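Local coordinates for protein putative tagatose-6-phosphate ketose/aldose isomerase (Escherichia coli, PDB 3C3J) that is a two-domain member of the SIS family, each domain an alpha/beta fold built round a parallel five-stranded sheet flanked by helices, at residues W74-T79 with F187-I192; T88-V92 with E118-A122; F110-G114 with H166-M172; R307-A313 with P323-L327. All coordinates share one frame; numbering follows the deposited sequence.

Contact 1 (W74-T79 with F187-I192)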
loop_
_atom_site.group_PDB
_atom_site.type_symbol
_atom_site.label_atom_id
_atom_site.label_comp_id
_atom_site.label_asym_id
_atom_site.label_seq_id
_atom_site.Cartn_x
_atom_site.Cartn_y
_atom_site.Cartn_z
ATOM N N TRP A 74 -6.018 -5.078 12.707
ATOM C CA TRP A 74 -6.262 -5.929 13.874
ATOM C C TRP A 74 -6.609 -5.123 15.121
ATOM O O TRP A 74 -7.594 -5.428 15.820
ATOM C CB TRP A 74 -5.079 -6.856 14.150
ATOM C CG TRP A 74 -5.375 -7.784 15.270
ATOM C CD1 TRP A 74 -6.117 -8.926 15.198
ATOM C CD2 TRP A 74 -5.000 -7.626 16.651
ATOM N NE1 TRP A 74 -6.213 -9.506 16.455
ATOM C CE2 TRP A 74 -5.539 -8.730 17.358
ATOM C CE3 TRP A 74 -4.269 -6.656 17.358
ATOM C CZ2 TRP A 74 -5.358 -8.908 18.733
ATOM C CZ3 TRP A 74 -4.070 -6.842 18.733
ATOM C CH2 TRP A 74 -4.611 -7.957 19.402
ATOM N N LEU A 75 -5.845 -4.067 15.391
ATOM C CA LEU A 75 -6.147 -3.215 16.545
ATOM C C LEU A 75 -7.555 -2.585 16.448
ATOM O O LEU A 75 -8.292 -2.509 17.443
ATOM C CB LEU A 75 -5.085 -2.129 16.719
ATOM C CG LEU A 75 -3.787 -2.541 17.410
ATOM C CD1 LEU A 75 -2.783 -1.389 17.384
ATOM C CD2 LEU A 75 -4.054 -3.042 18.837
ATOM N N ALA A 76 -7.918 -2.129 15.250
ATOM C CA ALA A 76 -9.236 -1.560 15.014
ATOM C C ALA A 76 -10.329 -2.577 15.386
ATOM O O ALA A 76 -11.260 -2.251 16.136
ATOM C CB ALA A 76 -9.369 -1.136 13.533
ATOM N N SER A 77 -10.208 -3.796 14.867
ATOM C CA SER A 77 -11.244 -4.804 15.054
ATOM C C SER A 77 -11.222 -5.353 16.461
ATOM O O SER A 77 -12.287 -5.587 17.037
ATOM C CB SER A 77 -11.115 -5.967 14.078
ATOM O OG SER A 77 -9.831 -6.550 14.137
ATOM N N HIS A 78 -10.029 -5.566 17.002
ATOM C CA HIS A 78 -9.890 -6.098 18.364
ATOM C C HIS A 78 -10.471 -5.158 19.422
ATOM O O HIS A 78 -11.116 -5.618 20.353
ATOM C CB HIS A 78 -8.434 -6.385 18.694
ATOM C CG HIS A 78 -8.253 -7.145 19.971
ATOM N ND1 HIS A 78 -7.849 -6.548 21.146
ATOM C CD2 HIS A 78 -8.446 -8.454 20.257
ATOM C CE1 HIS A 78 -7.787 -7.465 22.097
ATOM N NE2 HIS A 78 -8.141 -8.629 21.584
ATOM N N THR A 79 -10.216 -3.858 19.279
ATOM C CA THR A 79 -10.630 -2.849 20.266
ATOM C C THR A 79 -11.969 -2.173 19.935
ATOM O O THR A 79 -12.602 -1.596 20.818
ATOM C CB THR A 79 -9.569 -1.711 20.395
ATOM O OG1 THR A 79 -9.541 -0.948 19.186
ATOM C CG2 THR A 79 -8.172 -2.239 20.710
ATOM N N PHE A 187 -2.092 -1.341 23.643
ATOM C CA PHE A 187 -3.531 -1.250 23.312
ATOM C C PHE A 187 -4.330 -2.528 23.466
ATOM O O PHE A 187 -5.558 -2.456 23.566
ATOM C CB PHE A 187 -3.710 -0.626 21.915
ATOM C CG PHE A 187 -3.252 0.788 21.865
ATOM C CD1 PHE A 187 -4.048 1.796 22.390
ATOM C CD2 PHE A 187 -1.990 1.113 21.382
ATOM C CE1 PHE A 187 -3.616 3.127 22.367
ATOM C CE2 PHE A 187 -1.551 2.420 21.374
ATOM C CZ PHE A 187 -2.368 3.437 21.894
ATOM N N ALA A 188 -3.653 -3.679 23.500
ATOM C CA ALA A 188 -4.322 -4.970 23.674
ATOM C C ALA A 188 -3.639 -5.816 24.768
ATOM O O ALA A 188 -3.262 -6.953 24.539
ATOM C CB ALA A 188 -4.372 -5.708 22.355
ATOM N N PRO A 189 -3.504 -5.257 25.977
ATOM C CA PRO A 189 -2.735 -5.966 27.015
ATOM C C PRO A 189 -3.381 -7.252 27.520
ATOM O O PRO A 189 -2.712 -8.094 28.122
ATOM C CB PRO A 189 -2.626 -4.944 28.142
ATOM C CG PRO A 189 -3.820 -4.082 27.978
ATOM C CD PRO A 189 -4.016 -3.963 26.471
ATOM N N GLU A 190 -4.671 -7.402 27.265
ATOM C CA GLU A 190 -5.371 -8.621 27.657
ATOM C C GLU A 190 -5.003 -9.803 26.753
ATOM O O GLU A 190 -5.315 -10.953 27.086
ATOM C CB GLU A 190 -6.882 -8.371 27.689
ATOM C CG GLU A 190 -7.556 -8.126 26.339
ATOM C CD GLU A 190 -7.259 -6.740 25.700
ATOM O OE1 GLU A 190 -6.684 -5.833 26.325
ATOM O OE2 GLU A 190 -7.634 -6.545 24.544
ATOM N N THR A 191 -4.350 -9.511 25.621
ATOM C CA THR A 191 -3.975 -10.488 24.601
ATOM C C THR A 191 -2.467 -10.534 24.434
ATOM O O THR A 191 -1.869 -11.613 24.367
ATOM C CB THR A 191 -4.602 -10.108 23.223
ATOM O OG1 THR A 191 -6.012 -10.020 23.359
ATOM C CG2 THR A 191 -4.278 -11.119 22.104
ATOM N N ILE A 192 -1.851 -9.353 24.343
ATOM C CA ILE A 192 -0.430 -9.248 24.093
ATOM C C ILE A 192 0.185 -8.617 25.318
ATOM O O ILE A 192 -0.023 -7.453 25.586
ATOM C CB ILE A 192 -0.125 -8.383 22.829
ATOM C CG1 ILE A 192 -0.906 -8.909 21.604
ATOM C CG2 ILE A 192 1.389 -8.293 22.622
ATOM C CD1 ILE A 192 -0.490 -10.278 21.112
#
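The last turn of helix 63-79 packs against the turn that leaves helix 174-187, and Trp74, Leu75 and His78 face Phe187, Ala188 and Thr191 across the joint. Ala188 presents its CB to the six-membered part of the Trp74 indole, with 3.7 Å between Trp74 CH2 and Ala188 CB. Trp74 can reach that far because CG is anti to the backbone N (chi1 -176°), which carries the far end of the ring toward 187-192; the approach of Ala188 CB to it is oblique. The Thr191 side chain and the indole point at each other from opposite directions, with Thr191 CG2 4.2 Å from Trp74 CH2. One face of the indole is covered by its own helix, where His78 CB sits over the ring centre. Leu75 crosses Phe187 at roughly a right angle, and its CD2 stops 3.9 Å from Phe187 CB. Both helices belong to the first SIS domain, in which helices flank a parallel sheet; the Phe187 ring continues inward to Leu106 and Ile108 of strand 105-111 and meets Phe83 edge-to-face.

Bonds within each segment shape the two sides. Ala188 is the first residue to leave helical geometry, and its O accepts from Ile192 N at 2.8 Å and from Thr191 N at 3.0 Å, which curls the chain back toward Trp74. On the other side, Thr79 OG1 donates to Leu75 O at 2.7 Å. Thr79 N reaches the same oxygen from the opposite face of the carbonyl plane, and OG1 also has a hydrogen bond with Lys81 N just beyond the helix.

Contact 2 (T88-V92 with E118-A122)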
loop_
_atom_site.group_PDB
_atom_site.type_symbol
_atom_site.label_atom_id
_atom_site.label_comp_id
_atom_site.label_asym_id
_atom_site.label_seq_id
_atom_site.Cartn_x
_atom_site.Cartn_y
_atom_site.Cartn_z
ATOM N N THR A 88 4.382 8.710 7.836
ATOM C CA THR A 88 4.774 10.091 8.064
ATOM C C THR A 88 5.068 10.799 6.763
ATOM O O THR A 88 4.864 12.006 6.671
ATOM C CB THR A 88 5.987 10.249 8.989
ATOM O OG1 THR A 88 7.108 9.552 8.437
ATOM C CG2 THR A 88 5.649 9.713 10.383
ATOM N N THR A 89 5.547 10.059 5.769
ATOM C CA THR A 89 5.857 10.639 4.474
ATOM C C THR A 89 4.586 11.183 3.792
ATOM O O THR A 89 4.647 12.224 3.134
ATOM C CB THR A 89 6.629 9.604 3.599
ATOM O OG1 THR A 89 5.995 8.323 3.697
ATOM C CG2 THR A 89 8.090 9.464 4.089
ATOM N N ASP A 90 3.432 10.546 3.996
ATOM C CA ASP A 90 2.148 11.086 3.486
ATOM C C ASP A 90 1.584 12.234 4.327
ATOM O O ASP A 90 0.993 13.178 3.772
ATOM C CB ASP A 90 1.072 9.995 3.383
ATOM C CG ASP A 90 1.379 8.965 2.315
ATOM O OD1 ASP A 90 2.146 9.266 1.376
ATOM O OD2 ASP A 90 0.847 7.830 2.413
ATOM N N LEU A 91 1.745 12.163 5.646
ATOM C CA LEU A 91 1.331 13.257 6.528
ATOM C C LEU A 91 2.067 14.532 6.193
ATOM O O LEU A 91 1.455 15.603 6.147
ATOM C CB LEU A 91 1.531 12.902 8.006
ATOM C CG LEU A 91 0.592 11.839 8.590
ATOM C CD1 LEU A 91 0.846 11.628 10.131
ATOM C CD2 LEU A 91 -0.866 12.159 8.263
ATOM N N VAL A 92 3.361 14.428 5.895
ATOM C CA VAL A 92 4.184 15.608 5.670
ATOM C C VAL A 92 3.880 16.262 4.307
ATOM O O VAL A 92 3.846 17.486 4.206
ATOM C CB VAL A 92 5.701 15.298 5.815
ATOM C CG1 VAL A 92 6.532 16.482 5.357
ATOM C CG2 VAL A 92 6.061 14.938 7.252
ATOM N N GLU A 118 10.836 14.049 9.085
ATOM C CA GLU A 118 9.427 13.738 8.856
ATOM C C GLU A 118 8.698 13.381 10.138
ATOM O O GLU A 118 7.512 13.689 10.273
ATOM C CB GLU A 118 9.271 12.608 7.851
ATOM C CG GLU A 118 9.902 12.945 6.531
ATOM C CD GLU A 118 11.212 12.227 6.316
ATOM O OE1 GLU A 118 12.107 12.174 7.230
ATOM O OE2 GLU A 118 11.322 11.719 5.198
ATOM N N SER A 119 9.388 12.729 11.071
ATOM C CA SER A 119 8.755 12.374 12.356
ATOM C C SER A 119 8.322 13.635 13.118
ATOM O O SER A 119 7.171 13.748 13.570
ATOM C CB SER A 119 9.699 11.513 13.225
ATOM O OG SER A 119 9.889 10.235 12.614
ATOM N N VAL A 120 9.237 14.581 13.244
ATOM C CA VAL A 120 8.974 15.825 13.952
ATOM C C VAL A 120 7.962 16.681 13.196
ATOM O O VAL A 120 7.042 17.246 13.784
ATOM C CB VAL A 120 10.301 16.603 14.187
ATOM C CG1 VAL A 120 10.022 17.916 14.895
ATOM C CG2 VAL A 120 11.288 15.735 15.020
ATOM N N ALA A 121 8.118 16.748 11.886
ATOM C CA ALA A 121 7.182 17.474 11.028
ATOM C C ALA A 121 5.758 16.912 11.127
ATOM O O ALA A 121 4.827 17.685 11.205
ATOM C CB ALA A 121 7.677 17.476 9.595
ATOM N N ALA A 122 5.601 15.583 11.162
ATOM C CA ALA A 122 4.263 14.988 11.296
ATOM C C ALA A 122 3.578 15.365 12.629
ATOM O O ALA A 122 2.370 15.668 12.668
ATOM C CB ALA A 122 4.321 13.465 11.097
HETATM O O HOH W 1 9.319 9.548 10.042
#
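Val92 CG2 packs 3.6 Å from Glu118 O and 3.8 Å from Ala121 CB, wedged against one turn of the facing helix. With CG1 anti to the backbone N (chi1 171°), this CG2 methyl falls opposite the carbonyl carbon and faces the neighbour. Ala122 CB receives two groups, Thr88 CG2 and Leu91 CD1, with 4.0 Å from Ala122 CB to each. Thr88 OG1 passes Glu118 CB at 3.8 Å, the two side chains crossing at about a right angle.

No direct hydrogen bond joins the segments, but water 1 bridges them, 2.7 Å from Thr88 OG1 and 2.7 Å from Ser119 OG. The carboxylate of Glu118 is held from its own side, by a hydrogen bond between OE1 and Ser116 OG. Farther out, Tyr287 of the second subunit is hydrogen-bonded to Val92 O, so the buried joint adjoins the dimer interface. The short axes approach to 8.8 Å at 53°, close enough for alanines to interleave with branched side chains. Helix 88-93 follows strand 82-85 and helix 117-129 follows strand 105-111, a pairing of sheet-flanking helices that belongs to the alpha/beta fold of the SIS domain.

Contact 3 (F110-G114 with H166-M172)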
loop_
_atom_site.group_PDB
_atom_site.type_symbol
_atom_site.label_atom_id
_atom_site.label_comp_id
_atom_site.label_asym_id
_atom_site.label_seq_id
_atom_site.Cartn_x
_atom_site.Cartn_y
_atom_site.Cartn_z
ATOM N N PHE A 110 6.128 6.332 15.499
ATOM C CA PHE A 110 7.278 5.446 15.577
ATOM C C PHE A 110 8.524 6.111 15.004
ATOM O O PHE A 110 8.497 6.655 13.910
ATOM C CB PHE A 110 6.985 4.167 14.789
ATOM C CG PHE A 110 5.837 3.389 15.319
ATOM C CD1 PHE A 110 5.948 2.700 16.511
ATOM C CD2 PHE A 110 4.629 3.333 14.627
ATOM C CE1 PHE A 110 4.894 1.966 17.011
ATOM C CE2 PHE A 110 3.547 2.591 15.136
ATOM C CZ PHE A 110 3.682 1.916 16.328
ATOM N N GLY A 111 9.628 6.054 15.730
ATOM C CA GLY A 111 10.919 6.511 15.185
ATOM C C GLY A 111 12.074 5.926 15.967
ATOM O O GLY A 111 12.124 6.038 17.200
ATOM N N ARG A 112 12.985 5.276 15.265
ATOM C CA ARG A 112 14.185 4.727 15.877
ATOM C C ARG A 112 15.015 5.854 16.515
ATOM O O ARG A 112 15.238 5.847 17.721
ATOM C CB ARG A 112 14.990 3.931 14.847
ATOM C CG ARG A 112 16.364 3.501 15.368
ATOM C CD ARG A 112 17.219 2.781 14.371
ATOM N NE ARG A 112 17.198 3.303 13.008
ATOM C CZ ARG A 112 17.942 2.806 12.017
ATOM N NH1 ARG A 112 18.832 1.850 12.250
ATOM N NH2 ARG A 112 17.828 3.291 10.790
ATOM N N SER A 113 15.413 6.845 15.730
ATOM C CA SER A 113 16.206 7.969 16.251
ATOM C C SER A 113 15.385 9.050 16.927
ATOM O O SER A 113 15.899 9.772 17.766
ATOM C CB SER A 113 17.017 8.618 15.125
ATOM O OG SER A 113 16.200 9.417 14.271
ATOM N N GLY A 114 14.117 9.185 16.525
ATOM C CA GLY A 114 13.243 10.243 17.011
ATOM C C GLY A 114 13.592 11.591 16.403
ATOM O O GLY A 114 13.009 12.613 16.764
ATOM N N HIS A 166 18.122 0.665 19.688
ATOM C CA HIS A 166 18.520 1.803 18.855
ATOM C C HIS A 166 19.536 1.239 17.860
ATOM O O HIS A 166 20.745 1.392 18.043
ATOM C CB HIS A 166 19.121 2.932 19.686
ATOM C CG HIS A 166 19.349 4.210 18.918
ATOM N ND1 HIS A 166 19.566 5.418 19.540
ATOM C CD2 HIS A 166 19.359 4.473 17.588
ATOM C CE1 HIS A 166 19.736 6.364 18.629
ATOM N NE2 HIS A 166 19.620 5.816 17.435
ATOM N N ASP A 167 19.020 0.558 16.831
ATOM C CA ASP A 167 19.831 -0.240 15.908
ATOM C C ASP A 167 20.920 0.597 15.243
ATOM O O ASP A 167 20.647 1.704 14.737
ATOM C CB ASP A 167 18.964 -0.875 14.809
ATOM C CG ASP A 167 18.005 -1.944 15.326
ATOM O OD1 ASP A 167 18.318 -2.666 16.310
ATOM O OD2 ASP A 167 16.929 -2.083 14.698
ATOM N N ARG A 168 22.146 0.076 15.280
ATOM C CA ARG A 168 23.299 0.673 14.594
ATOM C C ARG A 168 23.299 0.333 13.095
ATOM O O ARG A 168 23.741 1.139 12.277
ATOM C CB ARG A 168 24.611 0.192 15.215
ATOM C CG ARG A 168 24.873 0.662 16.628
ATOM C CD ARG A 168 26.201 0.137 17.128
ATOM N NE ARG A 168 26.431 0.444 18.530
ATOM C CZ ARG A 168 26.812 1.627 18.997
ATOM N NH1 ARG A 168 27.003 1.811 20.293
ATOM N NH2 ARG A 168 26.986 2.631 18.188
ATOM N N GLY A 169 22.810 -0.853 12.745
ATOM C CA GLY A 169 22.635 -1.251 11.344
ATOM C C GLY A 169 21.737 -0.282 10.601
ATOM O O GLY A 169 20.755 0.220 11.167
ATOM N N PHE A 170 22.103 0.008 9.349
ATOM C CA PHE A 170 21.284 0.766 8.402
ATOM C C PHE A 170 19.822 0.267 8.375
ATOM O O PHE A 170 18.869 1.045 8.455
ATOM C CB PHE A 170 21.903 0.598 6.992
ATOM C CG PHE A 170 21.067 1.140 5.885
ATOM C CD1 PHE A 170 20.899 2.503 5.748
ATOM C CD2 PHE A 170 20.462 0.294 4.961
ATOM C CE1 PHE A 170 20.123 3.016 4.714
ATOM C CE2 PHE A 170 19.695 0.792 3.935
ATOM C CZ PHE A 170 19.520 2.146 3.805
ATOM N N ALA A 171 19.686 -1.040 8.215
ATOM C CA ALA A 171 18.403 -1.711 8.128
ATOM C C ALA A 171 17.878 -1.984 9.538
ATOM O O ALA A 171 18.541 -2.660 10.324
ATOM C CB ALA A 171 18.559 -2.999 7.360
HETATM N N MSE A 172 16.679 -1.491 9.834
HETATM C CA MSE A 172 16.061 -1.669 11.147
HETATM C C MSE A 172 15.617 -3.109 11.336
HETATM O O MSE A 172 15.019 -3.693 10.441
HETATM C CB MSE A 172 14.844 -0.769 11.285
HETATM C CG MSE A 172 15.139 0.713 11.328
HETATM SE SE MSE A 172 13.427 1.718 11.283
HETATM C CE MSE A 172 12.584 1.120 12.966
#
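Arg112 NH1 is gripped by two backbone carbonyls of the facing loop. Its bond to Gly169 O is short, 2.7 Å, with that oxygen exactly in the guanidinium plane and NH1 nearly in line with the Gly169 C=O; the second, to Asp167 O at 3.1 Å, is weak. Arg112 NH2 adds another weak bond, 3.4 Å to Phe170 O. Gly169 O and Phe170 O lie at the edge of the guanidinium, near its plane, while Asp167 O approaches obliquely.

One face of the guanidinium is packed by an aliphatic carbon. Met172, present as selenomethionine, lays CG over the centre of the group, 3.6 Å from Arg112 CZ, and the two side chains slide past each other in opposite directions. The arginine is extended through CG and CD, then bent at chi3 (41°), which turns its end into the loop's concave side. Nearer the backbone, Arg112 CG touches His166 CD2 at 3.9 Å, and one face of the imidazole lies under Arg112 O.

The loop itself is held from behind. Asp167 OD1 is hydrogen-bonded to Ser174 OG, and OD2 to Ser175 OG and Thr173 N, at the start of helix 174-187; Glu19 takes the backbone N of Arg168 and of Gly169. Arg112 stands just past the carboxyl end of strand 105-111, in a glycine- and serine-containing loop leading to helix 117-129, the position where SIS domains characteristically place a serine-rich loop at the end of their parallel sheet.

Contact 4 (R307-A313 with P323-L327)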
loop_
_atom_site.group_PDB
_atom_site.type_symbol
_atom_site.label_atom_id
_atom_site.label_comp_id
_atom_site.label_asym_id
_atom_site.label_seq_id
_atom_site.Cartn_x
_atom_site.Cartn_y
_atom_site.Cartn_z
ATOM N N ARG A 307 11.819 -20.894 -7.371
ATOM C CA ARG A 307 11.489 -21.569 -6.114
ATOM C C ARG A 307 10.274 -20.918 -5.459
ATOM O O ARG A 307 10.167 -19.690 -5.473
ATOM C CB ARG A 307 12.677 -21.517 -5.140
ATOM C CG ARG A 307 12.570 -22.521 -3.997
ATOM C CD ARG A 307 13.862 -22.672 -3.213
ATOM N NE ARG A 307 14.965 -23.109 -4.076
ATOM C CZ ARG A 307 16.257 -23.097 -3.747
ATOM N NH1 ARG A 307 16.653 -22.690 -2.543
ATOM N NH2 ARG A 307 17.169 -23.506 -4.634
ATOM N N VAL A 308 9.391 -21.746 -4.893
ATOM C CA VAL A 308 8.239 -21.299 -4.106
ATOM C C VAL A 308 8.377 -21.903 -2.717
ATOM O O VAL A 308 8.402 -23.123 -2.573
ATOM C CB VAL A 308 6.887 -21.705 -4.709
ATOM C CG1 VAL A 308 5.695 -21.177 -3.819
ATOM C CG2 VAL A 308 6.751 -21.183 -6.166
ATOM N N ILE A 309 8.489 -21.044 -1.696
ATOM C CA ILE A 309 8.655 -21.477 -0.303
ATOM C C ILE A 309 7.435 -21.030 0.496
ATOM O O ILE A 309 7.098 -19.863 0.490
ATOM C CB ILE A 309 9.922 -20.861 0.349
ATOM C CG1 ILE A 309 11.185 -21.251 -0.405
ATOM C CG2 ILE A 309 10.065 -21.249 1.824
ATOM C CD1 ILE A 309 12.431 -20.624 0.190
ATOM N N ALA A 310 6.774 -21.982 1.142
ATOM C CA ALA A 310 5.702 -21.717 2.088
ATOM C C ALA A 310 6.291 -21.772 3.486
ATOM O O ALA A 310 6.990 -22.739 3.837
ATOM C CB ALA A 310 4.619 -22.743 1.963
ATOM N N ILE A 311 5.991 -20.754 4.289
ATOM C CA ILE A 311 6.298 -20.766 5.716
ATOM C C ILE A 311 4.972 -20.849 6.480
ATOM O O ILE A 311 4.099 -20.006 6.297
ATOM C CB ILE A 311 7.130 -19.530 6.155
ATOM C CG1 ILE A 311 8.358 -19.347 5.248
ATOM C CG2 ILE A 311 7.566 -19.670 7.603
ATOM C CD1 ILE A 311 9.187 -18.099 5.559
ATOM N N ALA A 312 4.804 -21.896 7.294
ATOM C CA ALA A 312 3.533 -22.153 7.975
ATOM C C ALA A 312 3.693 -22.845 9.319
ATOM O O ALA A 312 4.649 -23.594 9.529
ATOM C CB ALA A 312 2.590 -22.968 7.077
ATOM N N ALA A 313 2.713 -22.622 10.199
ATOM C CA ALA A 313 2.618 -23.314 11.479
ATOM C C ALA A 313 2.237 -24.785 11.313
ATOM O O ALA A 313 2.722 -25.618 12.046
ATOM C CB ALA A 313 1.619 -22.634 12.367
ATOM N N PRO A 323 9.166 -26.709 -1.552
ATOM C CA PRO A 323 9.976 -26.103 -0.491
ATOM C C PRO A 323 9.096 -25.446 0.552
ATOM O O PRO A 323 8.138 -24.759 0.195
ATOM C CB PRO A 323 10.802 -25.058 -1.233
ATOM C CG PRO A 323 10.964 -25.644 -2.595
ATOM C CD PRO A 323 9.655 -26.321 -2.883
ATOM N N HIS A 324 9.403 -25.689 1.819
ATOM C CA HIS A 324 8.609 -25.182 2.911
ATOM C C HIS A 324 9.378 -25.192 4.215
ATOM O O HIS A 324 10.347 -25.956 4.379
ATOM C CB HIS A 324 7.315 -25.990 3.066
ATOM C CG HIS A 324 7.535 -27.405 3.499
ATOM N ND1 HIS A 324 7.950 -28.394 2.632
ATOM C CD2 HIS A 324 7.403 -27.994 4.706
ATOM C CE1 HIS A 324 8.058 -29.533 3.288
ATOM N NE2 HIS A 324 7.737 -29.319 4.550
ATOM N N ILE A 325 8.939 -24.331 5.128
ATOM C CA ILE A 325 9.471 -24.247 6.465
ATOM C C ILE A 325 8.283 -24.325 7.417
ATOM O O ILE A 325 7.352 -23.535 7.311
ATOM C CB ILE A 325 10.245 -22.929 6.680
ATOM C CG1 ILE A 325 11.460 -22.865 5.777
ATOM C CG2 ILE A 325 10.676 -22.760 8.142
ATOM C CD1 ILE A 325 12.100 -21.497 5.735
ATOM N N ILE A 326 8.281 -25.296 8.321
ATOM C CA ILE A 326 7.260 -25.350 9.372
ATOM C C ILE A 326 7.834 -24.696 10.607
ATOM O O ILE A 326 8.944 -25.002 11.022
ATOM C CB ILE A 326 6.798 -26.795 9.706
ATOM C CG1 ILE A 326 6.353 -27.532 8.432
ATOM C CG2 ILE A 326 5.692 -26.784 10.757
ATOM C CD1 ILE A 326 5.269 -26.860 7.617
ATOM N N LEU A 327 7.088 -23.750 11.167
ATOM C CA LEU A 327 7.521 -23.034 12.353
ATOM C C LEU A 327 7.680 -23.992 13.544
ATOM O O LEU A 327 6.994 -25.014 13.612
ATOM C CB LEU A 327 6.507 -21.936 12.709
ATOM C CG LEU A 327 6.223 -20.873 11.643
ATOM C CD1 LEU A 327 5.120 -19.936 12.156
ATOM C CD2 LEU A 327 7.490 -20.095 11.300
HETATM O O HOH W 2 4.425 -25.280 14.174
#
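His324 sets its CB 3.4 Å from Ala310 O on the facing strand, while its imidazole has Ile326 CG1 at the edge, in the ring plane. Chi1 of 67° puts His324 CG between the backbone N and the carbonyl carbon, and a hydrogen bond from ND1 to Gly322 O holds the ring there. The two strands are the ends of a beta-alpha-beta unit, strand 307-312, helix 317-320 and strand 324-326, at one margin of the parallel sheet of the second SIS domain; the short axes run at 10° to each other.

The ladder is regular. Ala310 gives N to Pro323 O (3.2 Å) and takes Ile325 N on its O (2.8 Å). One step on, Ala312 N binds Ile325 O at 3.0 Å and Ala312 O accepts Leu327 N at 2.9 Å, so each alanine uses both its polar backbone atoms on the same neighbour. Leu327 N sits above the carbonyl plane of Ala312, 36° out of it. Val308 O and Pro323 O approach without a proton between them; Arg300 NH1 and NH2 of helix 288-302 bind one each, which probably offsets their repulsion.

On the sheet face carrying Ile309, Ile311 and Ile325, helix 335-356 packs down through Phe342 and Tyr345. At the start of the second strand Pro323 CB touches Ile309 CG1 at 3.9 Å. At the other end Leu327 crosses Ile311 at about a right angle, and its CD2 comes to 3.7 Å from Ile311 CG2.

In the fold
Contact 2 is wholly buried and depends on methyl packing plus one bridging water, whereas contacts 1, 3 and 4 are only partly buried. Contacts 2 and 3 adjoin, with Val120 CG2 4.0 Å from Gly114 O, because strand 105-111 leads through the loop of contact 3 into helix 117-129. Contacts 1 and 3 flank the two ends of helix 174-187, with centres about 25 Å apart and nearest atoms about 7 Å; one is chiefly apolar, the other an arginine held by carbonyls. Contact 4 stands apart in the second SIS domain, about 37 Å between centres from contact 2, and differs by relying on a backbone ladder within a sheet.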